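Local coordinates for protein beta-ketoacyl synthase (Burkholderia phymatum, PDB 4EWG) that probably catalyses, as its ketosynthase family does, the condensation that forms 3-oxoacyl groups on acyl carrier protein during fatty acid chain elongation, at residues Gln173-Ala178 with Cys344-Ala349; Val107-Ser112 with Glu237-Leu242; Val8-Met13 with Trp351-Met356; Arg160-Ser165 with Tyr179-Met184. All coordinates share one frame; numbering follows the deposited sequence.

Contact 1 of 4, residues Gln173-Ala178 with Cys344-Ala349; sequences QAIGYA and CGALEA
I175 and A349 meet where the two buried helices of the thiolase fold cross. In this fold two related alpha/beta halves are layered so that a pair of helices is sandwiched between their sheets, and here helix 170-183 of the first half lies beside helix 344-358 of the second. The segment axes approach to 9.4 Å at 76°, an angle that confines the touch to a single spot.

One side chain carries it. I175 holds CG1 opposite its carbonyl carbon (chi1 -66°), and CD1 continues outward in an extended chain, so that the delta methyl is the part that touches the other helix. There CD1 lies 3.6 Å from A349 CB. The same methyl is 3.9 Å from A346 CA, and it passes the backbone O of G345 at 4.0 Å. G345, A346 and A349 present a small-residue surface one turn long, low enough for the isoleucine branch to lie almost on the helix backbone. L242, L406 and I261, from three strands, also touch I175, while F408 touches A349.

Another side of helix 170-183 serves the dimer: Q173 NE2 and Y177 OH both bond to the backbone O of I161 of the second subunit.

What crosses is a methyl against methyl, backbone carbon and one carbonyl, with no polar side-chain atom taking part, and only 91 Å² is buried. The G345 carbonyl is already used within its helix, by A349 N at 3.1 Å. The pair itself contributes only dispersion and shape fit, and the neighbouring strands complete the packing.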
loop_
_atom_site.group_PDB
_atom_site.type_symbol
_atom_site.label_atom_id
_atom_site.label_comp_id
_atom_site.label_asym_id
_atom_site.label_seq_id
_atom_site.Cartn_x
_atom_site.Cartn_y
_atom_site.Cartn_z
ATOM N N GLN A 173 0.599 -8.663 5.500
ATOM C CA GLN A 173 -0.582 -8.154 4.813
ATOM C C GLN A 173 -0.617 -8.609 3.345
ATOM O O GLN A 173 -1.696 -8.868 2.800
ATOM C CB GLN A 173 -0.686 -6.630 4.894
ATOM C CG GLN A 173 -1.080 -6.129 6.293
ATOM C CD GLN A 173 -1.563 -4.678 6.308
ATOM O OE1 GLN A 173 -0.958 -3.809 5.688
ATOM N NE2 GLN A 173 -2.655 -4.427 6.996
ATOM N N ALA A 174 0.549 -8.721 2.715
ATOM C CA ALA A 174 0.602 -9.192 1.340
ATOM C C ALA A 174 0.017 -10.586 1.304
ATOM O O ALA A 174 -0.872 -10.857 0.514
ATOM C CB ALA A 174 2.021 -9.138 0.768
ATOM N N ILE A 175 0.474 -11.449 2.196
ATOM C CA ILE A 175 0.028 -12.835 2.204
ATOM C C ILE A 175 -1.464 -12.869 2.497
ATOM O O ILE A 175 -2.230 -13.505 1.752
ATOM C CB ILE A 175 0.872 -13.738 3.195
ATOM C CG1 ILE A 175 2.310 -13.833 2.680
ATOM C CG2 ILE A 175 0.271 -15.159 3.388
ATOM C CD1 ILE A 175 3.335 -14.347 3.663
ATOM N N GLY A 176 -1.884 -12.124 3.516
ATOM C CA GLY A 176 -3.280 -12.131 3.934
ATOM C C GLY A 176 -4.231 -11.595 2.891
ATOM O O GLY A 176 -5.265 -12.189 2.597
ATOM N N TYR A 177 -3.917 -10.434 2.355
ATOM C CA TYR A 177 -4.797 -9.824 1.392
ATOM C C TYR A 177 -4.755 -10.576 0.038
ATOM O O TYR A 177 -5.768 -10.709 -0.616
ATOM C CB TYR A 177 -4.469 -8.313 1.207
ATOM C CG TYR A 177 -4.737 -7.405 2.430
ATOM C CD1 TYR A 177 -5.753 -7.688 3.338
ATOM C CD2 TYR A 177 -3.990 -6.256 2.636
ATOM C CE1 TYR A 177 -6.010 -6.856 4.410
ATOM C CE2 TYR A 177 -4.223 -5.422 3.703
ATOM C CZ TYR A 177 -5.240 -5.708 4.590
ATOM O OH TYR A 177 -5.466 -4.871 5.678
ATOM N N ALA A 178 -3.603 -11.114 -0.336
ATOM C CA ALA A 178 -3.532 -11.992 -1.547
ATOM C C ALA A 178 -4.429 -13.219 -1.331
ATOM O O ALA A 178 -5.203 -13.626 -2.203
ATOM C CB ALA A 178 -2.088 -12.401 -1.864
ATOM N N CYS A 344 9.811 -9.150 6.811
ATOM C CA CYS A 344 9.690 -10.059 7.979
ATOM C C CYS A 344 8.476 -10.980 7.969
ATOM O O CYS A 344 8.611 -12.177 8.249
ATOM C CB CYS A 344 9.800 -9.323 9.328
ATOM S SG CYS A 344 8.354 -8.398 9.822
ATOM N N GLY A 345 7.320 -10.474 7.590
ATOM C CA GLY A 345 6.119 -11.323 7.566
ATOM C C GLY A 345 6.171 -12.442 6.530
ATOM O O GLY A 345 5.661 -13.540 6.782
ATOM N N ALA A 346 6.820 -12.176 5.385
ATOM C CA ALA A 346 6.945 -13.153 4.319
ATOM C C ALA A 346 8.028 -14.166 4.621
ATOM O O ALA A 346 7.806 -15.370 4.501
ATOM C CB ALA A 346 7.208 -12.467 2.976
ATOM N N LEU A 347 9.190 -13.691 5.037
ATOM C CA LEU A 347 10.294 -14.565 5.396
ATOM C C LEU A 347 9.854 -15.500 6.517
ATOM O O LEU A 347 10.063 -16.694 6.452
ATOM C CB LEU A 347 11.507 -13.738 5.806
ATOM C CG LEU A 347 12.842 -14.390 6.211
ATOM C CD1 LEU A 347 13.959 -13.350 6.037
ATOM C CD2 LEU A 347 12.871 -14.929 7.637
ATOM N N GLU A 348 9.257 -14.938 7.547
ATOM C CA GLU A 348 8.821 -15.714 8.707
ATOM C C GLU A 348 7.716 -16.684 8.370
ATOM O O GLU A 348 7.691 -17.777 8.914
ATOM C CB GLU A 348 8.406 -14.779 9.860
ATOM C CG GLU A 348 9.633 -14.090 10.470
ATOM C CD GLU A 348 9.329 -12.807 11.214
ATOM O OE1 GLU A 348 8.200 -12.613 11.647
ATOM O OE2 GLU A 348 10.247 -12.003 11.421
ATOM N N ALA A 349 6.817 -16.307 7.447
ATOM C CA ALA A 349 5.780 -17.227 7.025
ATOM C C ALA A 349 6.445 -18.434 6.321
ATOM O O ALA A 349 6.177 -19.597 6.635
ATOM C CB ALA A 349 4.779 -16.527 6.127
#

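Contact 2 of 4, residues Val107-Ser112 with Glu237-Leu242; sequences VAYGSS and EGAATL
Y109 reaches T241 with the far end of its ring and its hydroxyl, bridging two strands that run nearly antiparallel (160°) with strand 189-196 between them in the sheet. Its CB leaves the backbone neither straight at strand 238-246 nor away from it. The first torsion is unusual: at chi1 -129° CG stands midway between two staggered positions, and this turn swings the ring over toward the second strand.

Along the ring the first approach comes at CE2, which lies 3.5 Å from T241 OG1; CZ is 3.6 Å from the same oxygen. T241 OG1 thus sits at the ring edge, in its plane, and the two side chains meet at about a right angle. At the tip, OH makes a hydrogen bond of 2.8 Å with T241 OG1, in which either hydroxyl could be the donor. Y109 OH also comes within 3.2 Å of A240 O. The methyl A239 CB lies 4.0 Å from Y109 OH. T241 OG1 has a further hydrogen bond to S85 OG, giving a short chain of three hydroxyls, Y109, T241 and S85.

The ring lies between the sheet and two helices: A81 and S85 of helix 76-92 touch it, T147 and A148 of helix 146-154 pack against it as well, and A195 of the intervening strand 189-196 lies next to it. Y109 thus joins two helices and three strands of the N-terminal half.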
loop_
_atom_site.group_PDB
_atom_site.type_symbol
_atom_site.label_atom_id
_atom_site.label_comp_id
_atom_site.label_asym_id
_atom_site.label_seq_id
_atom_site.Cartn_x
_atom_site.Cartn_y
_atom_site.Cartn_z
ATOM N N VAL A 107 -0.265 -9.513 -7.938
ATOM C CA VAL A 107 0.865 -9.297 -7.056
ATOM C C VAL A 107 0.474 -8.487 -5.827
ATOM O O VAL A 107 -0.151 -7.431 -5.946
ATOM C CB VAL A 107 2.020 -8.563 -7.773
ATOM C CG1 VAL A 107 3.163 -8.298 -6.773
ATOM C CG2 VAL A 107 2.471 -9.351 -8.994
ATOM N N ALA A 108 0.807 -8.999 -4.655
ATOM C CA ALA A 108 0.683 -8.244 -3.428
ATOM C C ALA A 108 2.083 -8.141 -2.819
ATOM O O ALA A 108 2.782 -9.153 -2.642
ATOM C CB ALA A 108 -0.293 -8.922 -2.468
ATOM N N TYR A 109 2.517 -6.916 -2.535
ATOM C CA TYR A 109 3.888 -6.714 -2.053
ATOM C C TYR A 109 4.059 -5.336 -1.440
ATOM O O TYR A 109 3.372 -4.386 -1.832
ATOM C CB TYR A 109 4.883 -6.820 -3.238
ATOM C CG TYR A 109 6.025 -7.742 -3.017
ATOM C CD1 TYR A 109 7.204 -7.312 -2.350
ATOM C CD2 TYR A 109 5.962 -9.066 -3.453
ATOM C CE1 TYR A 109 8.274 -8.187 -2.144
ATOM C CE2 TYR A 109 7.039 -9.941 -3.253
ATOM C CZ TYR A 109 8.176 -9.503 -2.599
ATOM O OH TYR A 109 9.202 -10.389 -2.392
ATOM N N GLY A 110 5.016 -5.224 -0.535
ATOM C CA GLY A 110 5.395 -3.924 -0.041
ATOM C C GLY A 110 6.706 -3.890 0.708
ATOM O O GLY A 110 7.373 -4.917 0.875
ATOM N N SER A 111 7.062 -2.686 1.151
ATOM C CA SER A 111 8.289 -2.454 1.889
ATOM C C SER A 111 8.107 -1.206 2.728
ATOM O O SER A 111 7.169 -0.448 2.507
ATOM C CB SER A 111 9.477 -2.266 0.922
ATOM O OG SER A 111 9.254 -1.202 0.033
ATOM N N SER A 112 8.977 -1.009 3.709
ATOM C CA SER A 112 8.898 0.164 4.594
ATOM C C SER A 112 9.280 1.417 3.823
ATOM O O SER A 112 8.857 2.530 4.167
ATOM C CB SER A 112 9.849 0.039 5.812
ATOM O OG SER A 112 9.701 -1.215 6.458
ATOM N N GLU A 237 17.593 -7.281 6.512
ATOM C CA GLU A 237 17.126 -7.008 5.155
ATOM C C GLU A 237 16.838 -8.277 4.374
ATOM O O GLU A 237 17.108 -9.398 4.859
ATOM C CB GLU A 237 18.153 -6.148 4.413
ATOM C CG GLU A 237 19.505 -6.811 4.164
ATOM C CD GLU A 237 20.416 -6.010 3.263
ATOM O OE1 GLU A 237 19.920 -5.280 2.447
ATOM O OE2 GLU A 237 21.659 -6.104 3.353
ATOM N N GLY A 238 16.346 -8.103 3.149
ATOM C CA GLY A 238 16.108 -9.225 2.218
ATOM C C GLY A 238 14.710 -9.186 1.607
ATOM O O GLY A 238 14.073 -8.123 1.529
ATOM N N ALA A 239 14.230 -10.362 1.195
ATOM C CA ALA A 239 12.885 -10.504 0.667
ATOM C C ALA A 239 12.461 -11.934 0.710
ATOM O O ALA A 239 13.291 -12.850 0.753
ATOM C CB ALA A 239 12.822 -9.999 -0.778
ATOM N N ALA A 240 11.154 -12.133 0.625
ATOM C CA ALA A 240 10.579 -13.480 0.588
ATOM C C ALA A 240 9.242 -13.386 -0.171
ATOM O O ALA A 240 8.501 -12.397 -0.031
ATOM C CB ALA A 240 10.384 -14.055 2.006
ATOM N N THR A 241 8.986 -14.378 -1.011
ATOM C CA THR A 241 7.777 -14.427 -1.784
ATOM C C THR A 241 7.138 -15.806 -1.625
ATOM O O THR A 241 7.832 -16.850 -1.717
ATOM C CB THR A 241 8.058 -14.209 -3.283
ATOM O OG1 THR A 241 8.724 -12.950 -3.491
ATOM C CG2 THR A 241 6.732 -14.220 -4.091
ATOM N N LEU A 242 5.823 -15.815 -1.442
ATOM C CA LEU A 242 5.043 -17.048 -1.567
ATOM C C LEU A 242 4.156 -16.981 -2.814
ATOM O O LEU A 242 3.610 -15.907 -3.171
ATOM C CB LEU A 242 4.175 -17.284 -0.354
ATOM C CG LEU A 242 4.811 -17.266 1.020
ATOM C CD1 LEU A 242 3.701 -17.378 2.079
ATOM C CD2 LEU A 242 5.776 -18.424 1.116
#

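Contact 3 of 4, residues Val8-Met13 with Trp351-Met356; sequences VVITGM and WTIEMM
I10 and M13 of strand 8-16 meet I353 and E354 of helix 344-358 in three ways: methyl to methyl, sulfur to methyl, and methyl to carboxylate. The two segments run at 111° to each other.

The apolar group centres on I353. Its CD1 meets CD1 of I10 tip to tip at 3.4 Å, tighter than usual for two methyls. Both isoleucines have CG1 beside the backbone N and a nearly extended second torsion, which points the two delta methyls head-on at one another. L242 and I261 also touch I10, and A259 touches I353.

M13 supplies the sulfur contact. Its SD passes 3.9 Å from I353 CG2 and 4.0 Å from I353 CD1, lying across the branched end of the isoleucine.

Beyond the sulfur the chain bends (chi3 -61°) and carries CE to the acid of E354. CE lies 3.2 Å from E354 CD and 3.4 Å from each of OE1 and OE2, so the methyl stands over the flat carboxylate and not in its plane. The glutamate is folded back at chi2 (-82°), and its polar partners lie on its own helix: OE2 takes a hydrogen bond from W350 NE1, and OE1 forms a salt bridge with R358. Gripped at both oxygens, the carboxylate is held against rotation and offers its face to the methionine.

Helix against sheet, with one strand from the N-terminal half and the helix from the C-terminal half, is the layered packing characteristic of the thiolase fold; here it joins the first strand of the chain to the central helical layer.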
loop_
_atom_site.group_PDB
_atom_site.type_symbol
_atom_site.label_atom_id
_atom_site.label_comp_id
_atom_site.label_asym_id
_atom_site.label_seq_id
_atom_site.Cartn_x
_atom_site.Cartn_y
_atom_site.Cartn_z
ATOM N N VAL A 8 -7.213 -21.870 -0.595
ATOM C CA VAL A 8 -5.990 -21.275 -1.059
ATOM C C VAL A 8 -4.774 -21.988 -0.469
ATOM O O VAL A 8 -4.671 -22.147 0.753
ATOM C CB VAL A 8 -5.963 -19.805 -0.703
ATOM C CG1 VAL A 8 -4.756 -19.134 -1.359
ATOM C CG2 VAL A 8 -7.292 -19.162 -1.157
ATOM N N VAL A 9 -3.868 -22.405 -1.356
ATOM C CA VAL A 9 -2.688 -23.145 -0.974
ATOM C C VAL A 9 -1.438 -22.428 -1.487
ATOM O O VAL A 9 -1.495 -21.566 -2.353
ATOM C CB VAL A 9 -2.704 -24.613 -1.527
ATOM C CG1 VAL A 9 -3.853 -25.405 -0.941
ATOM C CG2 VAL A 9 -2.730 -24.642 -3.074
ATOM N N ILE A 10 -0.317 -22.803 -0.929
ATOM C CA ILE A 10 0.959 -22.220 -1.245
ATOM C C ILE A 10 1.755 -23.239 -2.017
ATOM O O ILE A 10 2.115 -24.265 -1.476
ATOM C CB ILE A 10 1.736 -21.871 0.046
ATOM C CG1 ILE A 10 1.041 -20.726 0.780
ATOM C CG2 ILE A 10 3.174 -21.480 -0.271
ATOM C CD1 ILE A 10 1.315 -20.721 2.254
ATOM N N THR A 11 2.053 -22.936 -3.266
ATOM C CA THR A 11 2.732 -23.919 -4.168
ATOM C C THR A 11 4.145 -23.483 -4.553
ATOM O O THR A 11 4.850 -24.216 -5.237
ATOM C CB THR A 11 1.906 -24.096 -5.435
ATOM O OG1 THR A 11 1.629 -22.797 -5.971
ATOM C CG2 THR A 11 0.576 -24.734 -5.112
ATOM N N GLY A 12 4.561 -22.292 -4.097
ATOM C CA GLY A 12 5.927 -21.787 -4.312
ATOM C C GLY A 12 6.418 -20.953 -3.134
ATOM O O GLY A 12 5.661 -20.138 -2.594
ATOM N N MET A 13 7.668 -21.174 -2.703
ATOM C CA MET A 13 8.299 -20.359 -1.644
ATOM C C MET A 13 9.746 -20.097 -2.012
ATOM O O MET A 13 10.448 -20.997 -2.505
ATOM C CB MET A 13 8.270 -21.066 -0.275
ATOM C CG MET A 13 6.953 -21.710 0.060
ATOM S SD MET A 13 6.782 -22.273 1.776
ATOM C CE MET A 13 8.116 -23.474 1.870
ATOM N N TRP A 351 9.620 -19.585 6.411
ATOM C CA TRP A 351 10.405 -20.441 7.313
ATOM C C TRP A 351 9.534 -21.195 8.268
ATOM O O TRP A 351 9.838 -22.335 8.583
ATOM C CB TRP A 351 11.440 -19.626 8.051
ATOM C CG TRP A 351 12.534 -19.119 7.117
ATOM C CD1 TRP A 351 12.531 -19.141 5.732
ATOM C CD2 TRP A 351 13.782 -18.492 7.477
ATOM N NE1 TRP A 351 13.652 -18.593 5.241
ATOM C CE2 TRP A 351 14.441 -18.169 6.246
ATOM C CE3 TRP A 351 14.398 -18.180 8.667
ATOM C CZ2 TRP A 351 15.670 -17.561 6.214
ATOM C CZ3 TRP A 351 15.642 -17.544 8.636
ATOM C CH2 TRP A 351 16.266 -17.249 7.429
ATOM N N THR A 352 8.431 -20.588 8.725
ATOM C CA THR A 352 7.474 -21.291 9.584
ATOM C C THR A 352 6.847 -22.520 8.871
ATOM O O THR A 352 6.643 -23.546 9.494
ATOM C CB THR A 352 6.369 -20.343 10.102
ATOM O OG1 THR A 352 6.975 -19.367 10.922
ATOM C CG2 THR A 352 5.320 -21.066 10.916
ATOM N N ILE A 353 6.547 -22.396 7.579
ATOM C CA ILE A 353 6.018 -23.519 6.800
ATOM C C ILE A 353 7.095 -24.599 6.581
ATOM O O ILE A 353 6.813 -25.789 6.684
ATOM C CB ILE A 353 5.462 -23.072 5.450
ATOM C CG1 ILE A 353 4.212 -22.210 5.632
ATOM C CG2 ILE A 353 5.067 -24.268 4.609
ATOM C CD1 ILE A 353 3.815 -21.502 4.366
ATOM N N GLU A 354 8.320 -24.174 6.329
ATOM C CA GLU A 354 9.430 -25.103 6.189
ATOM C C GLU A 354 9.659 -25.892 7.481
ATOM O O GLU A 354 9.871 -27.099 7.447
ATOM C CB GLU A 354 10.721 -24.376 5.825
ATOM C CG GLU A 354 10.654 -23.586 4.536
ATOM C CD GLU A 354 10.857 -24.424 3.282
ATOM O OE1 GLU A 354 10.446 -25.602 3.255
ATOM O OE2 GLU A 354 11.425 -23.875 2.306
ATOM N N MET A 355 9.585 -25.210 8.620
ATOM C CA MET A 355 9.752 -25.863 9.887
ATOM C C MET A 355 8.593 -26.813 10.155
ATOM O O MET A 355 8.806 -27.955 10.578
ATOM C CB MET A 355 9.868 -24.825 10.977
ATOM C CG MET A 355 11.162 -24.042 10.886
ATOM S SD MET A 355 11.451 -22.992 12.317
ATOM C CE MET A 355 10.069 -21.863 12.165
ATOM N N MET A 356 7.377 -26.366 9.881
ATOM C CA MET A 356 6.192 -27.215 10.048
ATOM C C MET A 356 6.293 -28.482 9.245
ATOM O O MET A 356 5.986 -29.528 9.756
ATOM C CB MET A 356 4.899 -26.478 9.649
ATOM C CG MET A 356 3.665 -27.372 9.625
ATOM S SD MET A 356 2.112 -26.493 9.478
ATOM C CE MET A 356 2.018 -26.103 7.736
#

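Contact 4 of 4, residues Arg160-Ser165 with Tyr179-Met184; sequences RIVPTS and YENIAM
The guanidinium of R160 and the amide of N181 meet edge-on, their planes 74° apart. N181 OD1 lies at the guanidinium edge, tilted from its plane, and accepts a hydrogen bond from R160 NH1 at 2.7 Å. The donor stands nearly in line with the amide C=O, although the N-H points off to one side (141° at the hydrogen). OD1 is also 3.2 Å from R160 CD; past CD the bend at chi3 (67°) turns the guanidinium so that NH1 reaches the same oxygen. At the other end of the amide, V162 CG2 approaches ND2 to 3.7 Å, while ND2 bonds to the backbone O of Y177. Both polar ends of the amide are thereby used, which fixes its rotation.

The contact lies within a beta-alpha-beta crossover, between its first strand and its helix: strand 161-163 leads into helix 170-183 and on to the parallel strand 189-196, with strand 105-110 between the two. Strand 161-163 is the outermost strand of the sheet within this chain, and the second subunit lies against it. Across that interface R160 NH1 pairs with E180 of the second subunit, and R160 of the second subunit pairs likewise with E180 here.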
loop_
_atom_site.group_PDB
_atom_site.type_symbol
_atom_site.label_atom_id
_atom_site.label_comp_id
_atom_site.label_asym_id
_atom_site.label_seq_id
_atom_site.Cartn_x
_atom_site.Cartn_y
_atom_site.Cartn_z
ATOM N N ARG A 160 -4.333 -8.023 -10.594
ATOM C CA ARG A 160 -4.430 -6.856 -9.720
ATOM C C ARG A 160 -3.175 -6.728 -8.891
ATOM O O ARG A 160 -2.536 -7.734 -8.548
ATOM C CB ARG A 160 -5.680 -6.843 -8.862
ATOM C CG ARG A 160 -6.130 -8.169 -8.309
ATOM C CD ARG A 160 -7.227 -8.001 -7.252
ATOM N NE ARG A 160 -8.472 -7.496 -7.807
ATOM C CZ ARG A 160 -9.571 -7.220 -7.085
ATOM N NH1 ARG A 160 -9.579 -7.384 -5.772
ATOM N NH2 ARG A 160 -10.672 -6.780 -7.678
ATOM N N ILE A 161 -2.774 -5.470 -8.649
ATOM C CA ILE A 161 -1.666 -5.139 -7.773
ATOM C C ILE A 161 -2.277 -4.636 -6.447
ATOM O O ILE A 161 -3.090 -3.686 -6.416
ATOM C CB ILE A 161 -0.671 -4.122 -8.422
ATOM C CG1 ILE A 161 0.069 -4.762 -9.608
ATOM C CG2 ILE A 161 0.362 -3.655 -7.408
ATOM C CD1 ILE A 161 0.910 -3.799 -10.465
ATOM N N VAL A 162 -1.939 -5.351 -5.370
ATOM C CA VAL A 162 -2.333 -5.012 -4.052
ATOM C C VAL A 162 -1.089 -4.500 -3.313
ATOM O O VAL A 162 -0.275 -5.263 -2.826
ATOM C CB VAL A 162 -2.904 -6.225 -3.310
ATOM C CG1 VAL A 162 -3.412 -5.779 -1.944
ATOM C CG2 VAL A 162 -3.993 -6.907 -4.149
ATOM N N PRO A 163 -0.958 -3.200 -3.211
ATOM C CA PRO A 163 0.248 -2.648 -2.585
ATOM C C PRO A 163 0.067 -2.809 -1.108
ATOM O O PRO A 163 -0.977 -2.413 -0.603
ATOM C CB PRO A 163 0.244 -1.174 -3.064
ATOM C CG PRO A 163 -1.189 -0.864 -3.287
ATOM C CD PRO A 163 -1.920 -2.150 -3.595
ATOM N N THR A 164 0.961 -3.523 -0.436
ATOM C CA THR A 164 0.866 -3.674 1.021
ATOM C C THR A 164 2.103 -3.107 1.689
ATOM O O THR A 164 2.773 -3.769 2.453
ATOM C CB THR A 164 0.694 -5.148 1.370
ATOM O OG1 THR A 164 1.799 -5.891 0.845
ATOM C CG2 THR A 164 -0.610 -5.672 0.748
ATOM N N SER A 165 2.437 -1.871 1.362
ATOM C CA SER A 165 3.600 -1.225 2.002
ATOM C C SER A 165 3.191 -0.639 3.346
ATOM O O SER A 165 2.646 0.481 3.422
ATOM C CB SER A 165 4.241 -0.191 1.098
ATOM O OG SER A 165 4.990 -0.822 0.087
ATOM N N TYR A 179 -4.350 -13.765 -0.139
ATOM C CA TYR A 179 -5.195 -14.908 0.247
ATOM C C TYR A 179 -6.688 -14.610 0.090
ATOM O O TYR A 179 -7.460 -15.415 -0.430
ATOM C CB TYR A 179 -4.852 -15.310 1.694
ATOM C CG TYR A 179 -5.899 -16.058 2.445
ATOM C CD1 TYR A 179 -6.295 -17.333 2.056
ATOM C CD2 TYR A 179 -6.480 -15.513 3.573
ATOM C CE1 TYR A 179 -7.260 -18.039 2.772
ATOM C CE2 TYR A 179 -7.452 -16.209 4.305
ATOM C CZ TYR A 179 -7.837 -17.463 3.895
ATOM O OH TYR A 179 -8.787 -18.151 4.639
ATOM N N GLU A 180 -7.101 -13.458 0.556
ATOM C CA GLU A 180 -8.504 -13.123 0.472
ATOM C C GLU A 180 -8.913 -12.860 -0.989
ATOM O O GLU A 180 -10.020 -13.158 -1.382
ATOM C CB GLU A 180 -8.805 -11.925 1.360
ATOM C CG GLU A 180 -8.740 -12.271 2.846
ATOM C CD GLU A 180 -8.849 -11.070 3.755
ATOM O OE1 GLU A 180 -8.582 -9.936 3.294
ATOM O OE2 GLU A 180 -9.122 -11.266 4.975
ATOM N N ASN A 181 -8.009 -12.280 -1.779
ATOM C CA ASN A 181 -8.289 -12.080 -3.201
ATOM C C ASN A 181 -8.549 -13.407 -3.928
ATOM O O ASN A 181 -9.491 -13.509 -4.728
ATOM C CB ASN A 181 -7.156 -11.285 -3.875
ATOM C CG ASN A 181 -7.323 -9.786 -3.721
ATOM O OD1 ASN A 181 -8.110 -9.176 -4.425
ATOM N ND2 ASN A 181 -6.562 -9.189 -2.824
ATOM N N ILE A 182 -7.754 -14.435 -3.625
ATOM C CA ILE A 182 -7.959 -15.770 -4.263
ATOM C C ILE A 182 -9.204 -16.434 -3.712
ATOM O O ILE A 182 -10.034 -16.922 -4.463
ATOM C CB ILE A 182 -6.746 -16.697 -4.066
ATOM C CG1 ILE A 182 -5.493 -16.040 -4.674
ATOM C CG2 ILE A 182 -7.008 -18.086 -4.662
ATOM C CD1 ILE A 182 -4.216 -16.851 -4.549
ATOM N N ALA A 183 -9.363 -16.416 -2.402
ATOM C CA ALA A 183 -10.551 -16.992 -1.762
ATOM C C ALA A 183 -11.837 -16.437 -2.355
ATOM O O ALA A 183 -12.835 -17.169 -2.546
ATOM C CB ALA A 183 -10.532 -16.727 -0.258
ATOM N N MET A 184 -11.810 -15.142 -2.618
ATOM C CA MET A 184 -12.950 -14.382 -3.091
ATOM C C MET A 184 -13.127 -14.514 -4.623
ATOM O O MET A 184 -14.086 -14.035 -5.172
ATOM C CB MET A 184 -12.728 -12.926 -2.655
ATOM C CG MET A 184 -13.879 -11.967 -2.745
ATOM S SD MET A 184 -13.465 -10.274 -2.106
ATOM C CE MET A 184 -14.124 -9.293 -3.467
#

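The chain opens contact 3 at 8-13, in its first strand, and closes it last, at 351-356, so the other three contacts lie within that loop. Next comes 107-112, which starts contact 2; inside its loop contact 4 runs from 160-165 to 179-184. Contact 1 leaves from 173-178, before contact 4 has closed, and ends at 344-349, so it crosses both contact 4 and contact 2, which closes at 237-242. Contacts 2 and 4 stay within the N-terminal half and use strands that are neighbours in the sheet, whereas contacts 1 and 3 carry helix 344-358 of the C-terminal half onto the buried helix 170-183 and first strand of the N-terminal half.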